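Side-chain contacts in glycoside hydrolase family 31 (Trueperella pyogenes, PDB 5I0F), which degrades cycloalternan as a family 31 glycoside hydrolase, working through a covalent intermediate: residues E173-F178 / Y238-T243; H229-R234 / L281-R286; D275-F280 / G647-R652. All blocks are in the same frame, centred on the assembly; numbering follows the deposited sequence.

Contact 1 of 3, residues E173-F178 / Y238-T243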
ATOM      1  N   GLU A 173       2.111  -8.664  27.215  1.00 26.21           N
ATOM      2  CA  GLU A 173       2.638  -8.695  25.846  1.00 24.83           C
ATOM      3  C   GLU A 173       1.951  -7.687  24.926  1.00 24.21           C
ATOM      4  O   GLU A 173       0.746  -7.450  25.041  1.00 24.51           O
ATOM      5  CB  GLU A 173       2.576 -10.108  25.270  1.00 25.00           C
ATOM      6  CG  GLU A 173       3.700 -10.970  25.825  1.00 25.55           C
ATOM      7  CD  GLU A 173       3.706 -12.413  25.367  1.00 26.47           C
ATOM      8  OE1 GLU A 173       2.643 -12.986  25.027  1.00 25.79           O
ATOM      9  OE2 GLU A 173       4.804 -13.020  25.403  1.00 27.45           O
ATOM     10  N   HIS A 174       2.742  -7.140  24.005  1.00 23.41           N
ATOM     11  CA  HIS A 174       2.333  -6.166  23.006  1.00 22.75           C
ATOM     12  C   HIS A 174       2.598  -6.750  21.624  1.00 22.57           C
ATOM     13  O   HIS A 174       3.565  -7.514  21.439  1.00 22.96           O
ATOM     14  CB  HIS A 174       3.144  -4.908  23.178  1.00 23.15           C
ATOM     15  CG  HIS A 174       3.069  -4.343  24.548  1.00 23.89           C
ATOM     16  ND1 HIS A 174       2.078  -3.469  24.933  1.00 24.76           N
ATOM     17  CD2 HIS A 174       3.820  -4.576  25.648  1.00 24.62           C
ATOM     18  CE1 HIS A 174       2.255  -3.146  26.201  1.00 25.12           C
ATOM     19  NE2 HIS A 174       3.297  -3.815  26.660  1.00 25.12           N
ATOM     20  N   VAL A 175       1.734  -6.420  20.670  1.00 21.51           N
ATOM     21  CA  VAL A 175       1.786  -7.003  19.340  1.00 21.21           C
ATOM     22  C   VAL A 175       2.062  -5.904  18.324  1.00 20.69           C
ATOM     23  O   VAL A 175       1.274  -4.972  18.183  1.00 20.63           O
ATOM     24  CB  VAL A 175       0.481  -7.745  18.978  1.00 21.15           C
ATOM     25  CG1 VAL A 175       0.647  -8.474  17.647  1.00 21.17           C
ATOM     26  CG2 VAL A 175       0.118  -8.744  20.063  1.00 21.69           C
ATOM     27  N   VAL A 176       3.198  -5.994  17.641  1.00 20.96           N
ATOM     28  CA  VAL A 176       3.575  -4.994  16.630  1.00 20.78           C
ATOM     29  C   VAL A 176       3.875  -5.706  15.331  1.00 21.38           C
ATOM     30  O   VAL A 176       4.655  -6.656  15.299  1.00 21.69           O
ATOM     31  CB  VAL A 176       4.784  -4.171  17.074  1.00 20.91           C
ATOM     32  CG1 VAL A 176       5.181  -3.173  15.996  1.00 20.88           C
ATOM     33  CG2 VAL A 176       4.475  -3.457  18.379  1.00 20.93           C
ATOM     34  N   GLY A 177       3.240  -5.239  14.261  1.00 21.09           N
ATOM     35  CA  GLY A 177       3.476  -5.786  12.947  1.00 21.04           C
ATOM     36  C   GLY A 177       2.279  -5.705  12.033  1.00 20.60           C
ATOM     37  O   GLY A 177       1.498  -4.729  12.053  1.00 21.23           O
ATOM     38  N   PHE A 178       2.138  -6.768  11.254  1.00 19.95           N
ATOM     39  CA  PHE A 178       1.160  -6.898  10.190  1.00 19.47           C
ATOM     40  C   PHE A 178       1.394  -5.922   9.036  1.00 18.91           C
ATOM     41  O   PHE A 178       0.454  -5.601   8.289  1.00 18.24           O
ATOM     42  CB  PHE A 178      -0.261  -6.791  10.737  1.00 19.89           C
ATOM     43  CG  PHE A 178      -0.536  -7.719  11.894  1.00 20.38           C
ATOM     44  CD1 PHE A 178      -0.598  -9.084  11.698  1.00 20.48           C
ATOM     45  CD2 PHE A 178      -0.762  -7.223  13.170  1.00 20.51           C
ATOM     46  CE1 PHE A 178      -0.856  -9.936  12.741  1.00 20.94           C
ATOM     47  CE2 PHE A 178      -1.046  -8.081  14.218  1.00 20.84           C
ATOM     48  CZ  PHE A 178      -1.078  -9.439  14.011  1.00 20.80           C
ATOM     49  N   TYR A 238      -6.927 -11.423  11.671  1.00 19.57           N
ATOM     50  CA  TYR A 238      -6.338 -11.461  13.024  1.00 20.10           C
ATOM     51  C   TYR A 238      -7.284 -10.795  14.009  1.00 20.22           C
ATOM     52  O   TYR A 238      -7.705  -9.636  13.806  1.00 20.38           O
ATOM     53  CB  TYR A 238      -4.943 -10.770  13.058  1.00 19.92           C
ATOM     54  CG  TYR A 238      -4.025 -11.366  12.026  1.00 20.09           C
ATOM     55  CD1 TYR A 238      -3.303 -12.524  12.304  1.00 20.67           C
ATOM     56  CD2 TYR A 238      -3.933 -10.826  10.741  1.00 20.28           C
ATOM     57  CE1 TYR A 238      -2.510 -13.112  11.335  1.00 21.29           C
ATOM     58  CE2 TYR A 238      -3.143 -11.410   9.764  1.00 20.02           C
ATOM     59  CZ  TYR A 238      -2.438 -12.552  10.070  1.00 20.51           C
ATOM     60  OH  TYR A 238      -1.652 -13.137   9.130  1.00 21.52           O
ATOM     61  N   ASP A 239      -7.645 -11.539  15.050  1.00 20.52           N
ATOM     62  CA  ASP A 239      -8.360 -11.016  16.209  1.00 21.00           C
ATOM     63  C   ASP A 239      -7.341 -11.051  17.336  1.00 20.61           C
ATOM     64  O   ASP A 239      -7.043 -12.122  17.903  1.00 20.31           O
ATOM     65  CB  ASP A 239      -9.578 -11.897  16.496  1.00 22.17           C
ATOM     66  CG  ASP A 239     -10.454 -11.364  17.602  1.00 23.13           C
ATOM     67  OD1 ASP A 239      -9.956 -10.929  18.644  1.00 23.51           O
ATOM     68  OD2 ASP A 239     -11.674 -11.403  17.436  1.00 24.77           O
ATOM     69  N   VAL A 240      -6.757  -9.893  17.611  1.00 20.41           N
ATOM     70  CA  VAL A 240      -5.561  -9.828  18.431  1.00 20.61           C
ATOM     71  C   VAL A 240      -5.984  -9.616  19.879  1.00 21.68           C
ATOM     72  O   VAL A 240      -5.861  -8.522  20.441  1.00 21.40           O
ATOM     73  CB  VAL A 240      -4.568  -8.759  17.965  1.00 20.57           C
ATOM     74  CG1 VAL A 240      -3.238  -8.914  18.702  1.00 20.63           C
ATOM     75  CG2 VAL A 240      -4.345  -8.867  16.452  1.00 20.43           C
ATOM     76  N   ALA A 241      -6.490 -10.690  20.465  1.00 22.18           N
ATOM     77  CA  ALA A 241      -6.958 -10.660  21.844  1.00 23.32           C
ATOM     78  C   ALA A 241      -8.059  -9.618  22.081  1.00 24.46           C
ATOM     79  O   ALA A 241      -8.077  -8.958  23.141  1.00 25.39           O
ATOM     80  CB  ALA A 241      -5.779 -10.456  22.806  1.00 23.89           C
ATOM     81  N   ALA A 242      -8.955  -9.469  21.103  1.00 24.23           N
ATOM     82  CA  ALA A 242     -10.097  -8.569  21.211  1.00 25.62           C
ATOM     83  C   ALA A 242     -11.272  -9.382  21.752  1.00 27.29           C
ATOM     84  O   ALA A 242     -11.816  -9.050  22.789  1.00 28.16           O
ATOM     85  CB  ALA A 242     -10.441  -7.952  19.859  1.00 25.24           C
ATOM     86  N   THR A 243     -11.612 -10.492  21.091  1.00 27.36           N
ATOM     87  CA  THR A 243     -12.732 -11.341  21.536  1.00 28.08           C
ATOM     88  C   THR A 243     -12.422 -12.212  22.759  1.00 28.98           C
ATOM     89  O   THR A 243     -13.231 -12.285  23.691  1.00 29.38           O
ATOM     90  CB  THR A 243     -13.197 -12.270  20.403  1.00 28.40           C
ATOM     91  OG1 THR A 243     -13.424 -11.492  19.234  1.00 28.19           O
ATOM     92  CG2 THR A 243     -14.497 -13.016  20.783  1.00 29.51           C
TER
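Phe178 and Tyr238 meet where two β-sheets are laid against each other, and Tyr238 is the side chain to follow. Its CB already grazes the far end of the Phe178 ring, 4.2 Å from both CE1 and CZ of that residue. At chi1 -54° the Tyr238 ring leaves anti to its own carbonyl carbon, which carries CG in against Phe178: Tyr238 CG lies 3.5 Å from Phe178 CE1. Further out, CD1 and CD2 of Tyr238 straddle the same CE1, which stands over the middle of the tyrosine ring, and CE2 reaches Phe178 CD1 at 4.0 Å. The two planes are inclined at 39° with centroids 4.6 Å apart, so neither a parallel stack nor a T-shape results; one corner of the phenylalanine is lowered onto the tyrosine face. The phenol oxygen at the tip is bonded to Thr236 OG1, giving the polar end of a buried ring a partner.

Val240 meets the adjoining part of the Phe178 rim, its CG2 4.1 Å from both CE2 and CZ of Phe178, and comes from the opposite direction, while its other methyl, CG1, is turned to Val175, meeting Val175 CG2 at 3.6 Å. The two branches of one valine therefore serve two neighbours.

Further apolar side chains pack around them: Ala216 touches both Val175 and Phe178, and Phe228 touches both aromatic rings. Just beyond Val240 the chain bends, and Asp239 OD1 holds the bend by accepting from the backbone N of Ala242 and Thr243, an Asx motif. No hydrogen bond joins residues 173-178 to 238-243. Strands 174-179 and 236-240 belong to different sheets, and their meeting rests on shape and dispersion between buried side chains, the chemistry of a β-sandwich interior.

Contact 2 of 3, residues H229-R234 / L281-R286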
ATOM      1  N   HIS A 229       4.691 -15.903  11.508  1.00 20.93           N
ATOM      2  CA  HIS A 229       4.497 -15.540  10.121  1.00 20.65           C
ATOM      3  C   HIS A 229       3.706 -16.646   9.482  1.00 20.68           C
ATOM      4  O   HIS A 229       4.186 -17.768   9.391  1.00 21.10           O
ATOM      5  CB  HIS A 229       5.842 -15.327   9.428  1.00 21.03           C
ATOM      6  CG  HIS A 229       5.774 -15.305   7.926  1.00 21.35           C
ATOM      7  ND1 HIS A 229       6.706 -15.939   7.140  1.00 21.71           N
ATOM      8  CD2 HIS A 229       4.887 -14.737   7.073  1.00 21.43           C
ATOM      9  CE1 HIS A 229       6.411 -15.752   5.869  1.00 22.39           C
ATOM     10  NE2 HIS A 229       5.313 -15.017   5.799  1.00 21.80           N
ATOM     11  N   VAL A 230       2.490 -16.340   9.049  1.00 20.42           N
ATOM     12  CA  VAL A 230       1.703 -17.319   8.331  1.00 20.89           C
ATOM     13  C   VAL A 230       2.278 -17.297   6.904  1.00 21.45           C
ATOM     14  O   VAL A 230       2.184 -16.287   6.228  1.00 19.87           O
ATOM     15  CB  VAL A 230       0.196 -16.983   8.333  1.00 21.04           C
ATOM     16  CG1 VAL A 230      -0.614 -18.108   7.681  1.00 21.50           C
ATOM     17  CG2 VAL A 230      -0.308 -16.719   9.750  1.00 21.01           C
ATOM     18  N   GLU A 231       2.896 -18.397   6.473  1.00 22.56           N
ATOM     19  CA  GLU A 231       3.617 -18.424   5.196  1.00 24.42           C
ATOM     20  C   GLU A 231       2.664 -18.660   4.031  1.00 24.06           C
ATOM     21  O   GLU A 231       2.503 -19.769   3.533  1.00 24.01           O
ATOM     22  CB  GLU A 231       4.785 -19.435   5.184  1.00 26.80           C
ATOM     23  CG  GLU A 231       5.827 -19.076   4.106  1.00 28.76           C
ATOM     24  CD  GLU A 231       7.071 -19.941   4.145  1.00 31.47           C
ATOM     25  OE1 GLU A 231       7.417 -20.535   3.113  1.00 36.17           O
ATOM     26  OE2 GLU A 231       7.715 -20.057   5.190  1.00 32.05           O
ATOM     27  N   THR A 232       2.029 -17.569   3.612  1.00 23.09           N
ATOM     28  CA  THR A 232       1.021 -17.594   2.572  1.00 22.57           C
ATOM     29  C   THR A 232       0.940 -16.203   1.957  1.00 22.12           C
ATOM     30  O   THR A 232       1.282 -15.220   2.632  1.00 21.39           O
ATOM     31  CB  THR A 232      -0.361 -17.975   3.129  1.00 22.62           C
ATOM     32  OG1 THR A 232      -1.287 -18.112   2.041  1.00 23.03           O
ATOM     33  CG2 THR A 232      -0.916 -16.916   4.110  1.00 22.32           C
ATOM     34  N   THR A 233       0.495 -16.137   0.705  1.00 21.63           N
ATOM     35  CA  THR A 233       0.088 -14.859   0.076  1.00 21.73           C
ATOM     36  C   THR A 233      -1.425 -14.720  -0.086  1.00 21.68           C
ATOM     37  O   THR A 233      -1.908 -13.745  -0.672  1.00 21.76           O
ATOM     38  CB  THR A 233       0.805 -14.611  -1.272  1.00 21.73           C
ATOM     39  OG1 THR A 233       0.444 -15.639  -2.199  1.00 22.18           O
ATOM     40  CG2 THR A 233       2.337 -14.587  -1.077  1.00 22.13           C
ATOM     41  N   ARG A 234      -2.181 -15.664   0.470  1.00 21.84           N
ATOM     42  CA  ARG A 234      -3.623 -15.537   0.544  1.00 21.92           C
ATOM     43  C   ARG A 234      -3.982 -14.624   1.707  1.00 21.16           C
ATOM     44  O   ARG A 234      -3.149 -14.306   2.551  1.00 20.11           O
ATOM     45  CB  ARG A 234      -4.301 -16.907   0.703  1.00 22.66           C
ATOM     46  CG  ARG A 234      -3.939 -17.892  -0.394  1.00 23.60           C
ATOM     47  CD  ARG A 234      -4.892 -19.084  -0.456  1.00 24.31           C
ATOM     48  NE  ARG A 234      -4.553 -20.028  -1.519  1.00 25.16           N
ATOM     49  CZ  ARG A 234      -3.640 -21.009  -1.444  1.00 26.47           C
ATOM     50  NH1 ARG A 234      -2.895 -21.207  -0.348  1.00 26.42           N
ATOM     51  NH2 ARG A 234      -3.458 -21.819  -2.496  1.00 27.45           N
ATOM     52  N   LEU A 281      13.075 -11.747   8.345  1.00 21.92           N
ATOM     53  CA  LEU A 281      13.872 -11.300   7.195  1.00 23.12           C
ATOM     54  C   LEU A 281      14.598 -12.433   6.448  1.00 23.80           C
ATOM     55  O   LEU A 281      14.712 -12.385   5.206  1.00 22.92           O
ATOM     56  CB  LEU A 281      14.887 -10.228   7.622  1.00 24.11           C
ATOM     57  CG  LEU A 281      14.271  -8.925   8.128  1.00 24.30           C
ATOM     58  CD1 LEU A 281      15.384  -7.919   8.403  1.00 24.87           C
ATOM     59  CD2 LEU A 281      13.260  -8.347   7.164  1.00 24.55           C
ATOM     60  N   ASP A 282      15.079 -13.436   7.184  1.00 24.15           N
ATOM     61  CA  ASP A 282      15.646 -14.622   6.571  1.00 25.94           C
ATOM     62  C   ASP A 282      14.660 -15.334   5.626  1.00 25.53           C
ATOM     63  O   ASP A 282      15.086 -15.885   4.623  1.00 26.01           O
ATOM     64  CB  ASP A 282      16.153 -15.623   7.623  1.00 27.74           C
ATOM     65  CG  ASP A 282      17.457 -15.192   8.273  1.00 29.23           C
ATOM     66  OD1 ASP A 282      18.205 -14.381   7.672  1.00 30.72           O
ATOM     67  OD2 ASP A 282      17.732 -15.688   9.385  1.00 30.53           O
ATOM     68  N   VAL A 283      13.371 -15.299   5.946  1.00 24.19           N
ATOM     69  CA  VAL A 283      12.332 -15.909   5.124  1.00 24.72           C
ATOM     70  C   VAL A 283      11.822 -14.950   4.027  1.00 24.24           C
ATOM     71  O   VAL A 283      11.661 -15.345   2.858  1.00 24.03           O
ATOM     72  CB  VAL A 283      11.185 -16.396   6.038  1.00 25.63           C
ATOM     73  CG1 VAL A 283       9.943 -16.784   5.251  1.00 26.20           C
ATOM     74  CG2 VAL A 283      11.667 -17.572   6.873  1.00 26.55           C
ATOM     75  N   ALA A 284      11.594 -13.694   4.399  1.00 23.42           N
ATOM     76  CA  ALA A 284      10.982 -12.707   3.506  1.00 22.90           C
ATOM     77  C   ALA A 284      11.925 -12.119   2.469  1.00 22.89           C
ATOM     78  O   ALA A 284      11.518 -11.932   1.344  1.00 22.95           O
ATOM     79  CB  ALA A 284      10.339 -11.594   4.306  1.00 22.63           C
ATOM     80  N   GLY A 285      13.167 -11.841   2.852  1.00 23.26           N
ATOM     81  CA  GLY A 285      14.137 -11.120   2.026  1.00 24.23           C
ATOM     82  C   GLY A 285      14.572  -9.902   2.815  1.00 24.70           C
ATOM     83  O   GLY A 285      13.847  -9.445   3.680  1.00 25.56           O
ATOM     84  N   ARG A 286      15.772  -9.416   2.551  1.00 25.88           N
ATOM     85  CA  ARG A 286      16.370  -8.322   3.317  1.00 26.65           C
ATOM     86  C   ARG A 286      16.501  -7.061   2.468  1.00 26.00           C
ATOM     87  O   ARG A 286      16.656  -7.172   1.276  1.00 25.31           O
ATOM     88  CB  ARG A 286      17.753  -8.732   3.809  1.00 27.92           C
ATOM     89  CG  ARG A 286      17.706  -9.699   4.976  1.00 28.80           C
ATOM     90  CD  ARG A 286      19.080 -10.196   5.363  1.00 29.32           C
ATOM     91  NE  ARG A 286      18.960 -11.136   6.474  1.00 29.65           N
ATOM     92  CZ  ARG A 286      18.852 -10.811   7.761  1.00 30.27           C
ATOM     93  NH1 ARG A 286      18.880  -9.537   8.173  1.00 29.77           N
ATOM     94  NH2 ARG A 286      18.746 -11.785   8.664  1.00 30.74           N
TER
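Val283 reaches from the last turn of helix 273-284 to His229 and Glu231, and the contacts between the two segments are all van der Waals. One methyl does the work. CG1 of Val283, anti to its backbone N at chi1 168°, approaches the edge of the imidazole close to the ring plane, 3.7 Å from His229 CE1 and 3.8 Å from His229 ND1. The same methyl passes 4.0 Å from Glu231 OE2, with the extended glutamate chain running obliquely to the valine. The imidazole also has a face occupied from within its own segment, where Glu231 CA sits 3.8 Å above the His229 ring plane, toward its rim.

Hydrogen bonds fix the two polar groups from outside. ND2 of Asn267 is bonded to both His229 ND1 and Glu231 OE2, so a single amide nitrogen is shared by the ring and the carboxylate that the methyl touches, which is consistent with their being held side by side; Val283 touches Asn267 as well. An aromatic contact adds to this, Phe280 meeting the His229 ring edge-to-face.

Each segment carries its own polar ties. Thr232 OG1 accepts from Arg234 N at 3.0 Å in an ST turn. On the helical side a salt bridge spans the helix end: Arg286 NH2 lies 2.8 Å from Asp282 OD1, which is near the guanidinium plane but is approached from above its own carboxylate plane.

Strand 225-230 lies between 212-219 and 263-271 in a five-stranded sheet, and the C-terminal end of helix 273-284 is set beside it and strand 263-271, which carries Asn267. Beyond the strand, the chain runs on to Arg234, whose NE bonds to Asp486, a calcium ligand in the first turn of helix 485-506.

Contact 3 of 3, residues D275-F280 / G647-R652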
ATOM      1  N   ASP A 275      16.260 -10.527  17.176  1.00 26.50           N
ATOM      2  CA  ASP A 275      16.308 -11.945  16.760  1.00 26.90           C
ATOM      3  C   ASP A 275      15.050 -12.318  15.954  1.00 25.67           C
ATOM      4  O   ASP A 275      15.124 -12.994  14.926  1.00 24.76           O
ATOM      5  CB  ASP A 275      16.407 -12.905  17.966  1.00 28.42           C
ATOM      6  CG  ASP A 275      17.745 -12.826  18.718  1.00 30.20           C
ATOM      7  OD1 ASP A 275      18.768 -12.449  18.121  1.00 30.95           O
ATOM      8  OD2 ASP A 275      17.766 -13.158  19.926  1.00 30.77           O
ATOM      9  N   VAL A 276      13.900 -11.880  16.441  1.00 24.89           N
ATOM     10  CA  VAL A 276      12.618 -12.217  15.809  1.00 24.35           C
ATOM     11  C   VAL A 276      12.489 -11.593  14.427  1.00 23.88           C
ATOM     12  O   VAL A 276      12.167 -12.287  13.428  1.00 23.36           O
ATOM     13  CB  VAL A 276      11.426 -11.806  16.692  1.00 24.19           C
ATOM     14  CG1 VAL A 276      10.099 -11.984  15.955  1.00 23.83           C
ATOM     15  CG2 VAL A 276      11.441 -12.615  17.981  1.00 24.80           C
ATOM     16  N   LEU A 277      12.753 -10.292  14.347  1.00 23.60           N
ATOM     17  CA  LEU A 277      12.694  -9.616  13.056  1.00 23.25           C
ATOM     18  C   LEU A 277      13.695 -10.226  12.083  1.00 23.56           C
ATOM     19  O   LEU A 277      13.330 -10.481  10.926  1.00 23.65           O
ATOM     20  CB  LEU A 277      12.857  -8.098  13.178  1.00 23.46           C
ATOM     21  CG  LEU A 277      12.828  -7.272  11.883  1.00 23.15           C
ATOM     22  CD1 LEU A 277      11.516  -7.437  11.115  1.00 22.90           C
ATOM     23  CD2 LEU A 277      13.054  -5.806  12.229  1.00 23.26           C
ATOM     24  N   ASN A 278      14.904 -10.556  12.539  1.00 23.98           N
ATOM     25  CA  ASN A 278      15.855 -11.253  11.665  1.00 24.97           C
ATOM     26  C   ASN A 278      15.384 -12.606  11.163  1.00 24.46           C
ATOM     27  O   ASN A 278      15.668 -12.983  10.026  1.00 25.01           O
ATOM     28  CB  ASN A 278      17.220 -11.419  12.324  1.00 26.69           C
ATOM     29  CG  ASN A 278      18.099 -10.236  12.084  1.00 27.50           C
ATOM     30  OD1 ASN A 278      18.584 -10.018  10.969  1.00 28.61           O
ATOM     31  ND2 ASN A 278      18.310  -9.463  13.112  1.00 28.75           N
ATOM     32  N   GLY A 279      14.673 -13.336  12.009  1.00 23.93           N
ATOM     33  CA  GLY A 279      14.075 -14.594  11.587  1.00 24.02           C
ATOM     34  C   GLY A 279      13.155 -14.381  10.405  1.00 23.30           C
ATOM     35  O   GLY A 279      13.245 -15.088   9.387  1.00 23.27           O
ATOM     36  N   PHE A 280      12.271 -13.405  10.543  1.00 22.69           N
ATOM     37  CA  PHE A 280      11.345 -13.044   9.468  1.00 21.86           C
ATOM     38  C   PHE A 280      12.070 -12.596   8.192  1.00 21.80           C
ATOM     39  O   PHE A 280      11.777 -13.092   7.087  1.00 21.29           O
ATOM     40  CB  PHE A 280      10.356 -11.995   9.967  1.00 21.22           C
ATOM     41  CG  PHE A 280       9.309 -11.602   8.936  1.00 20.40           C
ATOM     42  CD1 PHE A 280       8.574 -12.569   8.247  1.00 20.17           C
ATOM     43  CD2 PHE A 280       9.063 -10.260   8.660  1.00 20.31           C
ATOM     44  CE1 PHE A 280       7.624 -12.202   7.293  1.00 19.85           C
ATOM     45  CE2 PHE A 280       8.098  -9.887   7.724  1.00 19.54           C
ATOM     46  CZ  PHE A 280       7.379 -10.865   7.038  1.00 19.69           C
ATOM     47  N   GLY A 647      19.835  -6.203  11.087  1.00 26.96           N
ATOM     48  CA  GLY A 647      18.423  -6.508  10.855  1.00 26.63           C
ATOM     49  C   GLY A 647      17.451  -5.540  11.534  1.00 26.72           C
ATOM     50  O   GLY A 647      16.242  -5.654  11.352  1.00 27.15           O
ATOM     51  N   LYS A 648      17.967  -4.578  12.300  1.00 26.19           N
ATOM     52  CA  LYS A 648      17.126  -3.564  12.912  1.00 26.13           C
ATOM     53  C   LYS A 648      16.569  -2.522  11.898  1.00 25.00           C
ATOM     54  O   LYS A 648      17.166  -2.269  10.842  1.00 25.59           O
ATOM     55  CB  LYS A 648      17.895  -2.838  13.998  1.00 27.23           C
ATOM     56  CG  LYS A 648      18.250  -3.719  15.178  1.00 28.65           C
ATOM     57  CD  LYS A 648      18.799  -2.858  16.296  1.00 30.13           C
ATOM     58  CE  LYS A 648      19.375  -3.682  17.411  1.00 31.91           C
ATOM     59  NZ  LYS A 648      19.969  -2.756  18.398  1.00 32.77           N
ATOM     60  N   PRO A 649      15.422  -1.917  12.216  1.00 23.82           N
ATOM     61  CA  PRO A 649      14.932  -0.786  11.436  1.00 22.79           C
ATOM     62  C   PRO A 649      15.818   0.453  11.588  1.00 22.14           C
ATOM     63  O   PRO A 649      16.570   0.552  12.547  1.00 21.92           O
ATOM     64  CB  PRO A 649      13.559  -0.494  12.048  1.00 23.11           C
ATOM     65  CG  PRO A 649      13.225  -1.656  12.910  1.00 23.37           C
ATOM     66  CD  PRO A 649      14.503  -2.297  13.301  1.00 23.89           C
ATOM     67  N   LEU A 650      15.708   1.385  10.654  1.00 21.36           N
ATOM     68  CA  LEU A 650      16.336   2.704  10.791  1.00 21.41           C
ATOM     69  C   LEU A 650      15.364   3.592  11.556  1.00 20.99           C
ATOM     70  O   LEU A 650      15.724   4.168  12.557  1.00 21.30           O
ATOM     71  CB  LEU A 650      16.681   3.304   9.433  1.00 21.55           C
ATOM     72  CG  LEU A 650      17.350   4.674   9.420  1.00 21.60           C
ATOM     73  CD1 LEU A 650      18.733   4.603  10.049  1.00 22.15           C
ATOM     74  CD2 LEU A 650      17.453   5.179   7.991  1.00 21.69           C
ATOM     75  N   MET A 651      14.121   3.667  11.088  1.00 20.33           N
ATOM     76  CA  MET A 651      13.034   4.308  11.834  1.00 20.17           C
ATOM     77  C   MET A 651      12.447   3.266  12.761  1.00 20.48           C
ATOM     78  O   MET A 651      11.708   2.382  12.332  1.00 19.93           O
ATOM     79  CB  MET A 651      11.980   4.866  10.872  1.00 19.98           C
ATOM     80  CG  MET A 651      10.850   5.615  11.542  1.00 20.23           C
ATOM     81  SD  MET A 651       9.883   6.504  10.302  1.00 20.60           S
ATOM     82  CE  MET A 651       8.747   7.420  11.348  1.00 20.29           C
ATOM     83  N   ARG A 652      12.814   3.364  14.043  1.00 20.93           N
ATOM     84  CA  ARG A 652      12.911   2.178  14.902  1.00 21.10           C
ATOM     85  C   ARG A 652      12.054   2.338  16.143  1.00 21.01           C
ATOM     86  O   ARG A 652      12.312   3.206  16.972  1.00 20.99           O
ATOM     87  CB  ARG A 652      14.384   1.936  15.288  1.00 21.62           C
ATOM     88  CG  ARG A 652      14.659   0.735  16.191  1.00 22.51           C
ATOM     89  CD  ARG A 652      16.133   0.678  16.604  1.00 23.30           C
ATOM     90  NE  ARG A 652      16.996   0.700  15.413  1.00 23.89           N
ATOM     91  CZ  ARG A 652      18.326   0.751  15.436  1.00 24.96           C
ATOM     92  NH1 ARG A 652      18.985   0.757  16.586  1.00 25.60           N
ATOM     93  NH2 ARG A 652      18.997   0.771  14.291  1.00 24.97           N
TER
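Gly647, the first residue to leave helix 617-646, adopts a positive phi of 87° and brings its CA to 5.5 Å from the CA of Asn278, a close approach of the loop after one helix to the side of another. The amide of Asn278 lies directly against the glycine CA, with OD1 3.5 Å and ND2 3.7 Å from Gly647 CA. Asn278 ND2 is bonded to Thr646 O, linking the end of helix 617-646 to helix 273-284, and to Thr274 O one turn back in its own helix, while OD1 receives Arg286 NH1.

Leu277 supplies the other half. With CG anti to the backbone N (chi1 179°), its CD2 methyl is carried out to the loop, where it packs 3.3 Å from the carbonyl O of Gly647 and makes its apolar contact with Pro649 CD at 3.9 Å. The carbonyl of Pro649 is held in turn: Arg652 grips Pro649 O side-on, NE at 2.9 Å and NH2 at 3.0 Å, both with the oxygen in the guanidinium plane. Arg652 NH1 forms salt bridges to Asp657 and Asp675, so the guanidinium joins the Pro649 carbonyl to helix 655-658 and to the link between strands 671-673 and 677-679.

Helix 273-284 thereby contacts both strand 212-219, which Val276 and Leu277 touch through Gln217, and the loop from helix 617-646 into edge strand 651-652 of the C-terminal sheet.

In the fold
Read from the N terminus, contact 1 opens at 173-178 and contact 2 at 229-234. Contact 1 then closes at 238-243, joining the six-stranded and five-stranded sheets that come just before the barrel, so these first two loops cross. Tyr238 and Val230, which touch, link them directly. Residues 275-280 open contact 3 before 281-286 close contact 2, another crossing, this time on a single helix, 273-284. Contacts 1 and 3 simply follow one another. The final loop is by far the longest: the whole eight-stranded parallel barrel lies within it before 647-652 return to that helix. Together the contacts connect the β-sandwich, through helix 273-284, with the C-terminal domain.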